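Long-range contacts in catechol 1,2-dioxygenase (Burkholderia ambifaria, PDB 5VXT), which probably catalyses the iron(III)-dependent intradiol cleavage of catechol, using molecular oxygen to open the aromatic ring to cis,cis-muconate: residues Lys136-Ala141 with Arg207-Val212; Ala145-Ile150 with Gly289-Ala294; Thr155-Lys160 with Leu304-Glu309; Thr280-Gly285 with Tyr295-Phe300. One frame throughout, in Å; residues are numbered along the deposited sequence.

Overall arrangement
All four contacts are partly buried and lie in the dioxygenase domain. Contacts 1, 2 and 4 share one five-stranded mixed sheet: contact 1 joins outermost strand 134-136 to strand 203-209, contact 4 joins strand 295-303 to the other outermost strand, 280-282, and contact 2 covers strand 147-155 between them with the 289-294 loop. The centre of contact 2 is about 8 Å from those of contacts 1 and 4, and backbone bonds link them. Contact 3 is remote, about 28 to 32 Å from the others between centres, where strands 147-155 and 295-303 run out. Four backbone bonds and a charged pair mark contact 4; contacts 1 and 3 have one cross-segment bond each, and contact 2 relies on apolar packing plus one lysine.

Contact 1 of 4, residues Lys136-Ala141 with Arg207-Val212; sequences KIDLDA and RTLMPV
With chi1 near +60° in both Ile-137 (68°) and Asp-138 (66°), CG1 of the isoleucine and CG of the aspartate each lie between the backbone N and the carbonyl carbon, and each reaches the 207-212 segment. Ile-137 CG1 presses on Thr-208 CB at 3.5 Å, closer than usual for two carbons, and its CD1 lies 3.9 Å from the same Thr-208 CB, the two side chains crossing at a slant. The Asp-138 side chain crosses Leu-209 at about a right angle, bringing OD2 to 3.6 Å from Leu-209 CG. These contacts extend a parallel beta bridge between Lys-136 and Arg-207, where outermost strand 134-136 of the mixed sheet in this transthyretin-clan domain ends beside strand 203-209. Its evidence is the bond from Ile-137 N to Arg-207 O, 2.9 Å long and 160° at the hydrogen, joined by a CA-H...O contact from Lys-136 CA to the same oxygen at 3.2 Å. Within the 136-141 segment, Lys-136 NZ forms a salt bridge with Asp-138 OD1 at 2.8 Å, meeting the carboxylate from above its plane. The neighbouring polar ends look elsewhere: Arg-207 NE pairs with Glu-205, and Thr-208 OG1 bonds to His-171 NE2.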
# COMPACT_ATOMS: atom_id res chain seq x y z
N LYS B 136 20.25 -29.95 -14.51
CA LYS B 136 21.07 -29.67 -13.34
C LYS B 136 21.06 -28.17 -13.13
O LYS B 136 21.56 -27.41 -13.97
CB LYS B 136 22.50 -30.19 -13.52
CG LYS B 136 23.35 -30.03 -12.28
CD LYS B 136 24.74 -30.59 -12.48
CE LYS B 136 25.52 -30.57 -11.17
NZ LYS B 136 25.61 -29.20 -10.60
N ILE B 137 20.48 -27.73 -12.01
CA ILE B 137 20.12 -26.33 -11.86
C ILE B 137 20.95 -25.61 -10.81
O ILE B 137 20.81 -24.38 -10.67
CB ILE B 137 18.62 -26.16 -11.57
CG1 ILE B 137 18.27 -26.71 -10.19
CG2 ILE B 137 17.80 -26.89 -12.63
CD1 ILE B 137 16.80 -26.58 -9.85
N ASP B 138 21.84 -26.30 -10.09
CA ASP B 138 22.72 -25.61 -9.15
C ASP B 138 23.97 -25.17 -9.91
O ASP B 138 24.89 -25.95 -10.15
CB ASP B 138 23.03 -26.47 -7.94
CG ASP B 138 23.84 -27.71 -8.26
OD1 ASP B 138 23.37 -28.55 -9.06
OD2 ASP B 138 24.96 -27.82 -7.72
N LEU B 139 24.00 -23.89 -10.30
CA LEU B 139 25.11 -23.34 -11.06
C LEU B 139 26.25 -22.85 -10.18
O LEU B 139 27.40 -22.82 -10.63
CB LEU B 139 24.63 -22.17 -11.93
CG LEU B 139 23.49 -22.48 -12.91
CD1 LEU B 139 23.05 -21.21 -13.63
CD2 LEU B 139 23.93 -23.54 -13.91
N ASP B 140 25.95 -22.46 -8.94
CA ASP B 140 26.91 -21.82 -8.06
C ASP B 140 27.26 -22.74 -6.89
O ASP B 140 26.40 -23.46 -6.37
CB ASP B 140 26.37 -20.50 -7.52
CG ASP B 140 26.03 -19.52 -8.63
OD1 ASP B 140 26.57 -19.69 -9.74
OD2 ASP B 140 25.22 -18.59 -8.39
N ALA B 141 28.53 -22.70 -6.49
CA ALA B 141 28.98 -23.50 -5.35
C ALA B 141 28.24 -23.09 -4.08
O ALA B 141 28.09 -21.90 -3.78
CB ALA B 141 30.49 -23.33 -5.17
N ARG B 207 18.38 -31.95 -10.85
CA ARG B 207 19.54 -32.24 -10.01
C ARG B 207 20.03 -30.92 -9.45
O ARG B 207 20.35 -29.99 -10.20
CB ARG B 207 20.61 -32.97 -10.81
CG ARG B 207 20.09 -34.29 -11.33
CD ARG B 207 21.07 -35.01 -12.23
NE ARG B 207 20.45 -36.20 -12.81
CZ ARG B 207 21.03 -36.96 -13.73
NH1 ARG B 207 22.24 -36.66 -14.18
NH2 ARG B 207 20.40 -38.03 -14.21
N THR B 208 20.06 -30.83 -8.12
CA THR B 208 20.20 -29.54 -7.47
C THR B 208 20.77 -29.79 -6.08
O THR B 208 21.36 -30.85 -5.82
CB THR B 208 18.85 -28.80 -7.46
OG1 THR B 208 18.98 -27.54 -6.79
CG2 THR B 208 17.78 -29.63 -6.76
N LEU B 209 20.61 -28.82 -5.19
CA LEU B 209 21.04 -28.93 -3.80
C LEU B 209 19.86 -28.64 -2.88
O LEU B 209 18.87 -28.00 -3.28
CB LEU B 209 22.20 -27.98 -3.51
CG LEU B 209 23.42 -28.05 -4.43
CD1 LEU B 209 24.42 -26.95 -4.11
CD2 LEU B 209 24.09 -29.42 -4.35
N MET B 210 19.96 -29.12 -1.65
CA MET B 210 18.85 -29.06 -0.71
C MET B 210 18.62 -27.62 -0.23
O MET B 210 19.55 -27.01 0.32
CB MET B 210 19.14 -29.98 0.47
CG MET B 210 18.14 -29.89 1.60
SD MET B 210 16.57 -30.66 1.15
CE MET B 210 17.15 -32.31 0.78
N PRO B 211 17.43 -27.06 -0.40
CA PRO B 211 17.17 -25.72 0.12
C PRO B 211 16.98 -25.72 1.63
O PRO B 211 16.73 -26.76 2.25
CB PRO B 211 15.87 -25.31 -0.57
CG PRO B 211 15.15 -26.60 -0.73
CD PRO B 211 16.23 -27.62 -1.05
N VAL B 212 17.09 -24.53 2.21
CA VAL B 212 16.71 -24.29 3.60
C VAL B 212 15.64 -23.20 3.59
O VAL B 212 15.48 -22.46 2.62
CB VAL B 212 17.91 -23.87 4.48
CG1 VAL B 212 18.27 -22.42 4.25
CG2 VAL B 212 17.62 -24.13 5.95

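Contact 2 of 4, residues Ala145-Ile150 with Gly289-Ala294; sequences AGPLVI and GLKADA
With no aromatic ring in either segment, the puckered ring of Pro-147 takes the central place, and the 289-294 loop meets it at three ring atoms. Pro-147 CB faces Leu-290 CB at 4.2 Å. At CG the ring has two neighbours, Ala-292 CB at 4.3 Å and the closer carbonyl oxygen Ala-294 O at 3.6 Å, while CD lies 4.2 Å from Lys-291 CE. The loop therefore bends round the ring instead of pairing with its backbone. Two residues further along the strand, the side chains of Val-149 and Leu-290 cross at about a right angle, with Val-149 CG2 3.8 Å from Leu-290 CD1. Tyr-295 of the adjacent strand touches Pro-147, Val-149 and Leu-290, adding an aromatic neighbour to the apolar group.

The polar link is at the other end. Lys-291 starts with chi1 at 65° and is extended beyond CG, which carries NZ to Ala-145 O, 2.7 Å away. The C=O...N angle of 170° puts the ammonium almost straight ahead of the carbonyl. This charged group thus grips a backbone acceptor of the 145-150 segment while its aliphatic CE stays beside the proline. In this transthyretin-clan beta domain, the loop that joins strands 280-282 and 295-303 folds back over strand 147-155, the middle strand of the five, and covers the side of the sheet that bears Pro-147, Val-149 and Tyr-295.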
# COMPACT_ATOMS: atom_id res chain seq x y z
N ALA B 145 25.01 -26.99 1.35
CA ALA B 145 23.87 -27.79 0.92
C ALA B 145 24.36 -29.03 0.20
O ALA B 145 25.23 -28.94 -0.68
CB ALA B 145 22.94 -26.98 0.01
N GLY B 146 23.81 -30.18 0.57
CA GLY B 146 24.11 -31.42 -0.12
C GLY B 146 23.29 -31.57 -1.38
O GLY B 146 22.32 -30.83 -1.62
N PRO B 147 23.68 -32.53 -2.21
CA PRO B 147 22.98 -32.71 -3.49
C PRO B 147 21.60 -33.33 -3.30
O PRO B 147 21.40 -34.19 -2.44
CB PRO B 147 23.91 -33.65 -4.28
CG PRO B 147 24.66 -34.40 -3.22
CD PRO B 147 24.83 -33.44 -2.06
N LEU B 148 20.66 -32.90 -4.13
CA LEU B 148 19.27 -33.34 -4.08
C LEU B 148 18.79 -33.65 -5.49
O LEU B 148 18.95 -32.82 -6.40
CB LEU B 148 18.37 -32.26 -3.45
CG LEU B 148 16.86 -32.50 -3.50
CD1 LEU B 148 16.43 -33.58 -2.54
CD2 LEU B 148 16.12 -31.20 -3.22
N VAL B 149 18.20 -34.83 -5.67
CA VAL B 149 17.60 -35.21 -6.95
C VAL B 149 16.08 -35.25 -6.78
O VAL B 149 15.56 -35.96 -5.92
CB VAL B 149 18.12 -36.57 -7.46
CG1 VAL B 149 17.31 -36.99 -8.67
CG2 VAL B 149 19.58 -36.46 -7.81
N ILE B 150 15.37 -34.47 -7.60
CA ILE B 150 13.92 -34.48 -7.66
C ILE B 150 13.51 -35.06 -9.00
O ILE B 150 13.96 -34.59 -10.05
CB ILE B 150 13.33 -33.08 -7.48
CG1 ILE B 150 13.95 -32.38 -6.27
CG2 ILE B 150 11.82 -33.17 -7.34
CD1 ILE B 150 13.56 -30.90 -6.17
N GLY B 289 26.71 -36.74 -12.16
CA GLY B 289 27.27 -35.41 -12.13
C GLY B 289 27.14 -34.70 -10.80
O GLY B 289 27.47 -33.51 -10.71
N LEU B 290 26.67 -35.39 -9.76
CA LEU B 290 26.52 -34.80 -8.44
C LEU B 290 27.87 -34.67 -7.75
O LEU B 290 28.82 -35.41 -8.03
CB LEU B 290 25.58 -35.65 -7.59
CG LEU B 290 24.21 -35.94 -8.21
CD1 LEU B 290 23.31 -36.69 -7.24
CD2 LEU B 290 23.55 -34.65 -8.68
N LYS B 291 27.95 -33.71 -6.83
CA LYS B 291 29.21 -33.35 -6.18
C LYS B 291 29.61 -34.31 -5.07
O LYS B 291 30.67 -34.11 -4.46
CB LYS B 291 29.13 -31.92 -5.63
CG LYS B 291 28.13 -31.72 -4.50
CD LYS B 291 28.28 -30.33 -3.90
CE LYS B 291 27.31 -30.10 -2.76
NZ LYS B 291 27.42 -28.72 -2.21
N ALA B 292 28.81 -35.34 -4.79
CA ALA B 292 29.10 -36.27 -3.70
C ALA B 292 28.36 -37.57 -3.96
O ALA B 292 27.33 -37.59 -4.64
CB ALA B 292 28.71 -35.67 -2.34
N ASP B 293 28.90 -38.67 -3.41
CA ASP B 293 28.33 -39.98 -3.68
C ASP B 293 26.96 -40.15 -3.03
O ASP B 293 26.00 -40.59 -3.67
CB ASP B 293 29.28 -41.08 -3.20
CG ASP B 293 28.69 -42.46 -3.39
OD1 ASP B 293 28.30 -42.79 -4.53
OD2 ASP B 293 28.62 -43.21 -2.39
N ALA B 294 26.85 -39.81 -1.74
CA ALA B 294 25.57 -39.86 -1.06
C ALA B 294 24.73 -38.64 -1.42
O ALA B 294 25.24 -37.52 -1.48
CB ALA B 294 25.77 -39.93 0.45

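Contact 3 of 4, residues Thr155-Lys160 with Leu304-Glu309; sequences TGLDGK and LTPRVE
This is a loop-to-loop contact at the end of two adjacent parallel strands, 147-155 and 295-303, where the sheet of the transthyretin-clan domain gives way to a type I beta turn, Gly-156 to Gly-159, on one side and an extended tail on the other. The last sheet-like link is the bond from Leu-304 N to Thr-155 O, 2.9 Å long, 168° at the hydrogen and in the carbonyl plane. Beyond it the pairing stops: Leu-157 N and Leu-304 O are close, but the angle is too poor for a hydrogen bond. Side-chain packing takes over. The Leu-304 side chain lies against the backbone of the first segment, with CG 3.6 Å from Thr-155 O, and it also touches Ser-245 and His-248. In return Leu-157, whose CG lies anti to the carbonyl carbon and beside the backbone N (chi1 -76°), sets that CG 3.4 Å from Leu-304 O. From there its CD1 branch reaches Pro-306, crossing that ring at about a right angle.

The turn that presents Leu-157 is itself well braced. Gly-159 N bonds back to Gly-156 O, and Asp-158 OD1 accepts from Lys-160 N to form an Asx turn. Gly-156 O is gripped twice, its second donor being Thr-155 OG1, 2.6 Å away on a lone pair in the carbonyl plane. The closest apolar approach is Leu-157 CD1 to Pro-306 CD at 3.7 Å.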
# COMPACT_ATOMS: atom_id res chain seq x y z
N THR B 155 1.62 -36.78 -15.35
CA THR B 155 0.50 -37.52 -15.90
C THR B 155 -0.75 -36.65 -15.87
O THR B 155 -0.83 -35.66 -15.15
CB THR B 155 0.23 -38.80 -15.11
OG1 THR B 155 -1.07 -39.30 -15.46
CG2 THR B 155 0.24 -38.53 -13.64
N GLY B 156 -1.74 -37.06 -16.68
CA GLY B 156 -3.08 -36.53 -16.57
C GLY B 156 -3.88 -37.29 -15.53
O GLY B 156 -3.39 -38.21 -14.87
N LEU B 157 -5.15 -36.92 -15.41
CA LEU B 157 -6.02 -37.58 -14.45
C LEU B 157 -6.23 -39.06 -14.77
O LEU B 157 -6.61 -39.83 -13.88
CB LEU B 157 -7.38 -36.88 -14.40
CG LEU B 157 -7.43 -35.55 -13.64
CD1 LEU B 157 -8.80 -34.93 -13.80
CD2 LEU B 157 -7.11 -35.74 -12.17
N ASP B 158 -5.99 -39.48 -16.01
CA ASP B 158 -6.18 -40.86 -16.41
C ASP B 158 -4.93 -41.72 -16.22
O ASP B 158 -4.92 -42.88 -16.64
CB ASP B 158 -6.63 -40.93 -17.87
CG ASP B 158 -5.62 -40.32 -18.83
OD1 ASP B 158 -4.56 -39.85 -18.39
OD2 ASP B 158 -5.90 -40.32 -20.05
N GLY B 159 -3.86 -41.17 -15.64
CA GLY B 159 -2.65 -41.92 -15.40
C GLY B 159 -1.66 -41.95 -16.55
O GLY B 159 -0.56 -42.50 -16.38
N LYS B 160 -2.00 -41.37 -17.72
CA LYS B 160 -1.07 -41.49 -18.84
C LYS B 160 -0.06 -40.34 -18.85
O LYS B 160 -0.40 -39.20 -18.49
CB LYS B 160 -1.84 -41.50 -20.17
N LEU B 304 -2.04 -33.64 -13.43
CA LEU B 304 -2.63 -32.42 -13.96
C LEU B 304 -4.13 -32.59 -14.16
O LEU B 304 -4.65 -33.71 -14.26
CB LEU B 304 -1.97 -32.06 -15.29
CG LEU B 304 -0.44 -32.05 -15.41
CD1 LEU B 304 -0.04 -31.49 -16.76
CD2 LEU B 304 0.20 -31.24 -14.29
N THR B 305 -4.84 -31.46 -14.26
CA THR B 305 -6.25 -31.45 -14.62
C THR B 305 -6.43 -30.92 -16.04
O THR B 305 -5.60 -30.17 -16.55
CB THR B 305 -7.07 -30.60 -13.64
OG1 THR B 305 -6.51 -29.28 -13.56
CG2 THR B 305 -7.07 -31.25 -12.27
N PRO B 306 -7.51 -31.32 -16.72
CA PRO B 306 -7.69 -30.91 -18.12
C PRO B 306 -8.35 -29.55 -18.27
O PRO B 306 -9.11 -29.10 -17.41
CB PRO B 306 -8.61 -32.01 -18.66
CG PRO B 306 -9.48 -32.32 -17.50
CD PRO B 306 -8.60 -32.20 -16.28
N ARG B 307 -8.03 -28.90 -19.38
CA ARG B 307 -8.81 -27.72 -19.76
C ARG B 307 -10.26 -28.13 -19.98
O ARG B 307 -10.55 -29.27 -20.37
CB ARG B 307 -8.23 -27.08 -21.02
CG ARG B 307 -6.87 -26.45 -20.82
CD ARG B 307 -6.38 -25.82 -22.11
NE ARG B 307 -5.32 -24.84 -21.88
CZ ARG B 307 -5.50 -23.52 -21.93
NH1 ARG B 307 -6.70 -23.02 -22.21
NH2 ARG B 307 -4.49 -22.70 -21.71
N VAL B 308 -11.18 -27.21 -19.72
CA VAL B 308 -12.60 -27.46 -19.91
C VAL B 308 -13.07 -26.61 -21.09
O VAL B 308 -12.99 -25.38 -21.04
CB VAL B 308 -13.40 -27.16 -18.63
CG1 VAL B 308 -14.89 -27.13 -18.93
CG2 VAL B 308 -13.11 -28.25 -17.62
N GLU B 309 -13.54 -27.27 -22.15
CA GLU B 309 -13.90 -26.57 -23.37
C GLU B 309 -12.71 -25.78 -23.91
O GLU B 309 -12.86 -24.70 -24.49
CB GLU B 309 -15.13 -25.67 -23.14
CG GLU B 309 -15.84 -25.20 -24.40
CD GLU B 309 -17.23 -24.64 -24.13
OE1 GLU B 309 -18.22 -25.34 -24.43
OE2 GLU B 309 -17.33 -23.50 -23.62

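Contact 4 of 4, residues Thr280-Gly285 with Tyr295-Phe300; sequences TAKAGG and YQDIEF
Lys-282 and Tyr-295 form the close centre of this contact, a hydrogen-bonded pair in an antiparallel ladder. Lys-282 CB lies over one face of the phenol ring, 3.9 Å from its centroid and 24° off the normal, a CH-pi contact displaced toward the rim. Ala-283 O meets the same ring differently, at its edge near the plane and 3.4 Å from CE2. The Asp-297 carboxylate also comes to the ring edge, through OD2. Beyond CB, the extended Lys-282 chain runs diagonally across to Asp-297 on the neighbouring strand: its CD packs 3.7 Å from Asp-297 CB, and NZ ends 3.6 Å from Asp-297 OD1 in a long salt bridge.

The backbone sets these positions. Lys-282 N to Tyr-295 O and Tyr-295 N to Lys-282 O are both 2.8 Å, and Thr-280 and Asp-297 exchange a second pair of bonds, with Thr-280 N to Asp-297 O at 2.8 Å and Asp-297 N to Thr-280 O at 2.7 Å. Between them Ala-281 and Gln-296 are a non-hydrogen-bonded pair on the reverse face. Chi1 of Tyr-295, at 68°, turns its ring back over the 280-285 segment, where Gly-285 CA approaches obliquely. Further out, strand 295-303 also pairs with strand 147-155, and 280-282 is the outermost strand on this side within the chain.

Asp-297 OD1 has a stronger partner in His-151 NE2, which probably fixes the carboxylate. The long salt bridge would probably add a weaker, largely electrostatic attraction, which suggests that the four backbone bonds and the ring packing contribute most.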
# COMPACT_ATOMS: atom_id res chain seq x y z
N THR B 280 14.54 -39.75 0.37
CA THR B 280 15.32 -40.99 0.45
C THR B 280 16.81 -40.68 0.34
O THR B 280 17.22 -39.83 -0.45
CB THR B 280 14.92 -41.98 -0.67
OG1 THR B 280 13.65 -42.58 -0.37
CG2 THR B 280 15.94 -43.07 -0.83
N ALA B 281 17.62 -41.38 1.14
CA ALA B 281 19.07 -41.38 0.97
C ALA B 281 19.49 -42.40 -0.09
O ALA B 281 19.01 -43.53 -0.10
CB ALA B 281 19.77 -41.73 2.28
N LYS B 282 20.39 -41.99 -0.98
CA LYS B 282 20.84 -42.83 -2.08
C LYS B 282 22.33 -42.61 -2.32
O LYS B 282 22.93 -41.65 -1.82
CB LYS B 282 20.04 -42.56 -3.36
CG LYS B 282 18.63 -43.13 -3.31
CD LYS B 282 17.91 -42.99 -4.64
CE LYS B 282 16.63 -43.82 -4.64
NZ LYS B 282 15.99 -43.88 -5.99
N ALA B 283 22.93 -43.52 -3.08
CA ALA B 283 24.35 -43.48 -3.40
C ALA B 283 24.54 -43.52 -4.91
O ALA B 283 23.58 -43.63 -5.68
CB ALA B 283 25.09 -44.64 -2.72
N GLY B 284 25.80 -43.43 -5.34
CA GLY B 284 26.11 -43.34 -6.75
C GLY B 284 25.88 -41.97 -7.36
O GLY B 284 25.47 -41.88 -8.52
N GLY B 285 26.14 -40.90 -6.60
CA GLY B 285 25.84 -39.57 -7.10
C GLY B 285 26.79 -39.13 -8.21
O GLY B 285 26.38 -38.42 -9.14
N TYR B 295 23.44 -38.86 -1.68
CA TYR B 295 22.55 -37.76 -2.03
C TYR B 295 21.14 -38.09 -1.58
O TYR B 295 20.78 -39.25 -1.38
CB TYR B 295 22.57 -37.44 -3.53
CG TYR B 295 21.98 -38.51 -4.42
CD1 TYR B 295 20.65 -38.46 -4.83
CD2 TYR B 295 22.77 -39.57 -4.88
CE1 TYR B 295 20.12 -39.44 -5.65
CE2 TYR B 295 22.24 -40.55 -5.70
CZ TYR B 295 20.92 -40.48 -6.09
OH TYR B 295 20.41 -41.46 -6.91
N GLN B 296 20.34 -37.03 -1.43
CA GLN B 296 18.94 -37.17 -1.06
C GLN B 296 18.08 -37.13 -2.32
O GLN B 296 18.39 -36.42 -3.28
CB GLN B 296 18.52 -36.06 -0.09
CG GLN B 296 19.01 -36.34 1.33
CD GLN B 296 18.84 -35.18 2.27
OE1 GLN B 296 19.36 -34.08 2.04
NE2 GLN B 296 18.11 -35.40 3.36
N ASP B 297 17.01 -37.92 -2.30
CA ASP B 297 16.21 -38.19 -3.49
C ASP B 297 14.74 -38.02 -3.14
O ASP B 297 14.28 -38.55 -2.12
CB ASP B 297 16.50 -39.61 -3.99
CG ASP B 297 15.79 -39.94 -5.28
OD1 ASP B 297 14.74 -40.62 -5.23
OD2 ASP B 297 16.28 -39.51 -6.34
N ILE B 298 14.01 -37.26 -3.95
CA ILE B 298 12.58 -37.09 -3.75
C ILE B 298 11.86 -37.49 -5.02
O ILE B 298 12.07 -36.88 -6.08
CB ILE B 298 12.22 -35.64 -3.38
CG1 ILE B 298 12.94 -35.21 -2.10
CG2 ILE B 298 10.72 -35.53 -3.21
CD1 ILE B 298 12.51 -33.85 -1.60
N GLU B 299 11.00 -38.49 -4.92
CA GLU B 299 10.12 -38.86 -6.03
C GLU B 299 8.81 -38.09 -5.87
O GLU B 299 8.15 -38.18 -4.83
CB GLU B 299 9.87 -40.37 -6.08
CG GLU B 299 8.85 -40.76 -7.16
CD GLU B 299 8.79 -42.25 -7.43
OE1 GLU B 299 9.73 -42.97 -7.06
OE2 GLU B 299 7.78 -42.70 -8.02
N PHE B 300 8.46 -37.31 -6.88
CA PHE B 300 7.23 -36.53 -6.82
C PHE B 300 6.63 -36.44 -8.21
O PHE B 300 7.26 -35.91 -9.13
CB PHE B 300 7.49 -35.14 -6.25
CG PHE B 300 6.24 -34.43 -5.86
CD1 PHE B 300 5.61 -34.71 -4.66
CD2 PHE B 300 5.68 -33.48 -6.70
CE1 PHE B 300 4.46 -34.04 -4.29
CE2 PHE B 300 4.53 -32.82 -6.33
CZ PHE B 300 3.92 -33.11 -5.13